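Aldehyde dehydrogenase (PDB 5J6B) probably oxidises aldehydes to carboxylic acids, using NADP as the hydride acceptor. Local coordinates at residues A[63-68]-A[204-209]; A[72-77]-A[119-124]. One frame throughout, in Å; residues are numbered along the deposited sequence.

Interaction 1. Residues A[63-68]-A[204-209]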
loop_
_atom_site.group_PDB
_atom_site.type_symbol
_atom_site.label_atom_id
_atom_site.label_comp_id
_atom_site.label_asym_id
_atom_site.label_seq_id
_atom_site.Cartn_x
_atom_site.Cartn_y
_atom_site.Cartn_z
ATOM N N LYS A 63 14.099 25.463 -2.394
ATOM C CA LYS A 63 12.899 25.864 -3.129
ATOM C C LYS A 63 13.014 25.571 -4.620
ATOM O O LYS A 63 12.078 24.969 -5.182
ATOM C CB LYS A 63 12.591 27.343 -2.853
ATOM N N PRO A 64 14.108 25.929 -5.310
ATOM C CA PRO A 64 14.231 25.539 -6.729
ATOM C C PRO A 64 14.156 24.044 -6.944
ATOM O O PRO A 64 13.479 23.585 -7.872
ATOM C CB PRO A 64 15.606 26.092 -7.124
ATOM C CG PRO A 64 15.849 27.210 -6.176
ATOM C CD PRO A 64 15.231 26.789 -4.886
ATOM N N LEU A 65 14.827 23.269 -6.088
ATOM C CA LEU A 65 14.831 21.817 -6.233
ATOM C C LEU A 65 13.440 21.249 -5.988
ATOM O O LEU A 65 12.993 20.340 -6.700
ATOM C CB LEU A 65 15.861 21.216 -5.272
ATOM C CG LEU A 65 16.412 19.808 -5.455
ATOM C CD1 LEU A 65 16.754 19.546 -6.908
ATOM C CD2 LEU A 65 17.638 19.638 -4.561
ATOM N N ARG A 66 12.729 21.801 -5.005
ATOM C CA ARG A 66 11.350 21.406 -4.756
ATOM C C ARG A 66 10.454 21.676 -5.964
ATOM O O ARG A 66 9.507 20.925 -6.211
ATOM C CB ARG A 66 10.835 22.144 -3.524
ATOM C CG ARG A 66 9.422 21.821 -3.172
ATOM C CD ARG A 66 9.322 21.154 -1.820
ATOM N NE ARG A 66 7.974 20.640 -1.618
ATOM C CZ ARG A 66 6.973 21.358 -1.120
ATOM N NH1 ARG A 66 7.177 22.620 -0.762
ATOM N NH2 ARG A 66 5.771 20.818 -0.983
ATOM N N ALA A 67 10.746 22.724 -6.735
ATOM C CA ALA A 67 9.917 23.102 -7.871
ATOM C C ALA A 67 10.102 22.205 -9.093
ATOM O O ALA A 67 9.359 22.361 -10.071
ATOM C CB ALA A 67 10.208 24.552 -8.272
ATOM N N LEU A 68 11.075 21.307 -9.092
ATOM C CA LEU A 68 11.221 20.404 -10.229
ATOM C C LEU A 68 10.119 19.353 -10.191
ATOM O O LEU A 68 9.965 18.669 -9.174
ATOM C CB LEU A 68 12.576 19.706 -10.212
ATOM C CG LEU A 68 13.811 20.540 -10.501
ATOM C CD1 LEU A 68 15.019 19.622 -10.546
ATOM C CD2 LEU A 68 13.630 21.291 -11.813
ATOM N N THR A 204 23.920 17.912 -15.511
ATOM C CA THR A 204 22.466 17.935 -15.499
ATOM C C THR A 204 21.949 19.334 -15.173
ATOM O O THR A 204 22.688 20.204 -14.724
ATOM C CB THR A 204 21.940 16.937 -14.479
ATOM O OG1 THR A 204 22.226 17.408 -13.150
ATOM C CG2 THR A 204 22.602 15.583 -14.673
ATOM N N ASP A 205 20.644 19.541 -15.374
ATOM C CA ASP A 205 20.036 20.832 -15.064
ATOM C C ASP A 205 19.495 20.897 -13.630
ATOM O O ASP A 205 18.485 21.567 -13.372
ATOM C CB ASP A 205 18.951 21.182 -16.094
ATOM C CG ASP A 205 17.823 20.153 -16.149
ATOM O OD1 ASP A 205 17.963 19.061 -15.557
ATOM O OD2 ASP A 205 16.794 20.439 -16.802
ATOM N N LEU A 206 20.155 20.231 -12.691
ATOM C CA LEU A 206 19.863 20.446 -11.281
ATOM C C LEU A 206 20.079 21.914 -10.913
ATOM O O LEU A 206 21.023 22.542 -11.399
ATOM C CB LEU A 206 20.765 19.571 -10.416
ATOM C CG LEU A 206 20.382 18.108 -10.203
ATOM C CD1 LEU A 206 21.569 17.364 -9.616
ATOM C CD2 LEU A 206 19.153 17.984 -9.299
ATOM N N PRO A 207 19.249 22.489 -10.045
ATOM C CA PRO A 207 19.483 23.877 -9.632
ATOM C C PRO A 207 20.812 23.998 -8.902
ATOM O O PRO A 207 21.271 23.062 -8.241
ATOM C CB PRO A 207 18.303 24.180 -8.697
ATOM C CG PRO A 207 17.303 23.102 -8.950
ATOM C CD PRO A 207 18.080 21.898 -9.375
ATOM N N LYS A 208 21.439 25.164 -9.036
ATOM C CA LYS A 208 22.731 25.386 -8.400
ATOM C C LYS A 208 22.600 25.283 -6.889
ATOM O O LYS A 208 21.693 25.865 -6.291
ATOM C CB LYS A 208 23.294 26.751 -8.786
ATOM C CG LYS A 208 23.892 26.778 -10.166
ATOM C CD LYS A 208 24.855 25.611 -10.386
ATOM C CE LYS A 208 25.506 25.658 -11.770
ATOM N NZ LYS A 208 24.589 25.273 -12.878
ATOM N N GLY A 209 23.518 24.536 -6.273
ATOM C CA GLY A 209 23.456 24.261 -4.859
ATOM C C GLY A 209 22.799 22.944 -4.505
ATOM O O GLY A 209 22.815 22.567 -3.330
#
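Leu65 and Pro207 mark the closest passage of the two backbones, their CA atoms 6.1 Å apart, where the last turn of helix 48-66 meets an irregular loop. The 204-209 chain is in neither helix nor strand; from Leu206 to Lys208 it is extended and presents its proline ring to the helix. Ala67 N still bonds back to Lys63 O. Pro207 carries most of the contact. Its CB lies 3.7 Å from Pro64 CB, so two pyrrolidine rings touch through their beta carbons, while its CG rests against the peptide between Pro64 and Leu65. The third ring carbon, CD, is shared by two leucines: Leu65 CD1 comes to 3.7 Å, its side chain crossing the ring at about a right angle, and Leu68 CD1 comes toward the same carbon, at 4.0 Å. The CB of Leu65 does not point at the loop, but with CG anti to the backbone N (chi1 -161°) CD1 is brought to it and also touches Leu206 CD2 at 3.7 Å. The loop leads from helix 192-202 into strand 211-213, an outermost strand of the sheet in the Rossmann-like cofactor-binding domain of the aldehyde dehydrogenase fold, so the contact joins a helix from the N-terminal part of the chain to the loop entering that strand. Residue types follow burial: Leu65 and Leu206 are buried, Leu65 also touching Pro181 and Ala210, whereas Pro64 is exposed and offers a compact apolar ring. Pro207 also suits an extended loop, since it has no N-H needing a partner and its phi is restricted by the ring. On the far side of the helix, Arg66 points away from the loop and hydrogen-bonds through NH1 to Asp432 O of the second subunit.

Interaction 2. Residues A[72-77]-A[119-124]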
loop_
_atom_site.group_PDB
_atom_site.type_symbol
_atom_site.label_atom_id
_atom_site.label_comp_id
_atom_site.label_asym_id
_atom_site.label_seq_id
_atom_site.Cartn_x
_atom_site.Cartn_y
_atom_site.Cartn_z
ATOM N N ARG A 72 11.209 15.565 -14.307
ATOM C CA ARG A 72 12.517 16.209 -14.457
ATOM C C ARG A 72 13.566 15.520 -13.592
ATOM O O ARG A 72 14.718 15.335 -14.012
ATOM C CB ARG A 72 12.420 17.695 -14.104
ATOM C CG ARG A 72 11.596 18.520 -15.104
ATOM C CD ARG A 72 12.406 18.861 -16.358
ATOM N NE ARG A 72 13.541 19.723 -16.036
ATOM C CZ ARG A 72 13.454 21.040 -15.850
ATOM N NH1 ARG A 72 12.280 21.654 -15.961
ATOM N NH2 ARG A 72 14.542 21.743 -15.548
ATOM N N ARG A 73 13.187 15.126 -12.380
ATOM C CA ARG A 73 14.131 14.410 -11.532
ATOM C C ARG A 73 14.466 13.051 -12.124
ATOM O O ARG A 73 15.614 12.597 -12.044
ATOM C CB ARG A 73 13.558 14.282 -10.126
ATOM C CG ARG A 73 13.293 15.640 -9.492
ATOM C CD ARG A 73 13.200 15.512 -7.984
ATOM N NE ARG A 73 11.833 15.371 -7.516
ATOM C CZ ARG A 73 11.124 16.364 -6.989
ATOM N NH1 ARG A 73 11.649 17.580 -6.874
ATOM N NH2 ARG A 73 9.884 16.138 -6.578
ATOM N N GLN A 74 13.483 12.402 -12.752
ATOM C CA GLN A 74 13.751 11.147 -13.444
ATOM C C GLN A 74 14.759 11.340 -14.570
ATOM O O GLN A 74 15.676 10.521 -14.745
ATOM C CB GLN A 74 12.443 10.570 -13.985
ATOM C CG GLN A 74 12.593 9.227 -14.683
ATOM C CD GLN A 74 11.265 8.695 -15.184
ATOM O OE1 GLN A 74 10.508 9.405 -15.839
ATOM N NE2 GLN A 74 10.962 7.445 -14.846
ATOM N N ALA A 75 14.595 12.405 -15.362
ATOM C CA ALA A 75 15.506 12.626 -16.483
ATOM C C ALA A 75 16.922 12.892 -15.989
ATOM O O ALA A 75 17.894 12.467 -16.623
ATOM C CB ALA A 75 15.014 13.781 -17.349
ATOM N N ILE A 76 17.054 13.594 -14.861
ATOM C CA ILE A 76 18.364 13.802 -14.252
ATOM C C ILE A 76 18.986 12.463 -13.876
ATOM O O ILE A 76 20.155 12.190 -14.181
ATOM C CB ILE A 76 18.237 14.744 -13.043
ATOM C CG1 ILE A 76 17.859 16.151 -13.529
ATOM C CG2 ILE A 76 19.513 14.736 -12.181
ATOM C CD1 ILE A 76 17.436 17.100 -12.422
ATOM N N LEU A 77 18.201 11.592 -13.227
ATOM C CA LEU A 77 18.714 10.282 -12.844
ATOM C C LEU A 77 19.055 9.436 -14.073
ATOM O O LEU A 77 20.088 8.749 -14.095
ATOM C CB LEU A 77 17.696 9.579 -11.934
ATOM C CG LEU A 77 17.730 10.129 -10.502
ATOM C CD1 LEU A 77 16.425 9.867 -9.725
ATOM C CD2 LEU A 77 18.915 9.520 -9.748
ATOM N N VAL A 119 17.003 2.175 -10.301
ATOM C CA VAL A 119 15.864 2.026 -9.404
ATOM C C VAL A 119 15.389 3.398 -8.936
ATOM O O VAL A 119 14.178 3.649 -8.815
ATOM C CB VAL A 119 16.238 1.100 -8.225
ATOM C CG1 VAL A 119 15.134 1.063 -7.181
ATOM C CG2 VAL A 119 16.556 -0.304 -8.742
ATOM N N ALA A 120 16.329 4.321 -8.685
ATOM C CA ALA A 120 15.932 5.648 -8.219
ATOM C C ALA A 120 15.192 6.410 -9.311
ATOM O O ALA A 120 14.212 7.106 -9.032
ATOM C CB ALA A 120 17.151 6.436 -7.743
ATOM N N ALA A 121 15.652 6.288 -10.561
ATOM C CA ALA A 121 14.935 6.872 -11.691
ATOM C C ALA A 121 13.490 6.384 -11.738
ATOM O O ALA A 121 12.563 7.182 -11.930
ATOM C CB ALA A 121 15.668 6.539 -13.002
ATOM N N GLU A 122 13.272 5.080 -11.536
ATOM C CA GLU A 122 11.908 4.547 -11.510
ATOM C C GLU A 122 11.113 5.077 -10.316
ATOM O O GLU A 122 9.933 5.430 -10.450
ATOM C CB GLU A 122 11.937 3.013 -11.486
ATOM C CG GLU A 122 12.505 2.343 -12.747
ATOM C CD GLU A 122 12.988 0.907 -12.497
ATOM O OE1 GLU A 122 12.680 0.341 -11.418
ATOM O OE2 GLU A 122 13.687 0.349 -13.378
ATOM N N GLU A 123 11.728 5.123 -9.134
ATOM C CA GLU A 123 10.992 5.523 -7.936
ATOM C C GLU A 123 10.702 7.021 -7.909
ATOM O O GLU A 123 9.775 7.451 -7.214
ATOM C CB GLU A 123 11.774 5.118 -6.682
ATOM C CG GLU A 123 11.871 3.602 -6.467
ATOM C CD GLU A 123 10.523 2.954 -6.224
ATOM O OE1 GLU A 123 9.561 3.671 -5.869
ATOM O OE2 GLU A 123 10.431 1.720 -6.376
ATOM N N SER A 124 11.467 7.818 -8.663
ATOM C CA SER A 124 11.305 9.264 -8.617
ATOM C C SER A 124 9.924 9.705 -9.073
ATOM O O SER A 124 9.480 10.794 -8.693
ATOM C CB SER A 124 12.379 9.947 -9.474
ATOM O OG SER A 124 12.162 9.695 -10.856
HETATM O O HOH W 1 10.213 13.081 -7.329
#
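Leu77 lies over the Ala120-Ala121 peptide, its CD1 3.6 Å from Ala120 O and its CB 3.8 Å from Ala121 CB. Both leucine methyls also approach Ala120 CB, so two alanines in succession offer a shallow surface on which one larger side chain can settle. One turn earlier, Gln74 crosses to the same helix. Its CG stands anti to the backbone N and the chain beyond is extended, which carries NE2 to 3.3 Å from Ala121 O; that bond is weak, bent to 132° at the hydrogen. The amide nitrogen is held more firmly by Glu122 OE2 of the third subunit, so a glutamine here serves both its own fold and the tetramer. Ser124 OG donates to the same Ala121 O at 2.8 Å, tilted 32° from the carbonyl plane. This turns the hydroxyl back on its own segment and lets it sit 3.3 Å from Gln74 CB, a small polar group suited to so close an approach. Beside Ser124, water 1 accepts from Arg73 NE and donates to Ser124 O, 2.8 Å in each case, bridging the segments at the edge of the guanidinium plane. Leu176 and Ala177 of helix 164-178 cover Leu77 from outside the pair. The short axes pass 8.4 Å apart at 170°, the close antiparallel packing of helices 70-86 and 103-123 in the N-terminal helical part of the aldehyde dehydrogenase fold.

Interactions 1 and 2 are neighbours, 14 Å apart between centres, and adjoin through helix 70-86, which follows helix 48-66 in the chain. Arg72 NH2 forms a salt bridge of 2.9 Å with Asp205 OD2, joining the loop of interaction 1 to the helix of interaction 2. Arg73 NH1 comes within 3.1 Å of both Leu65 O and Leu68 O, so this guanidinium, which also holds the water of interaction 2, lies against those two carbonyls. Ile76 packs on Asp205 and Leu206. The NADPH pocket draws on residues between 158 and 454, a range that excludes 63-68, 72-77 and 119-124; both contacts lie among the helices packed about the cofactor-binding domain.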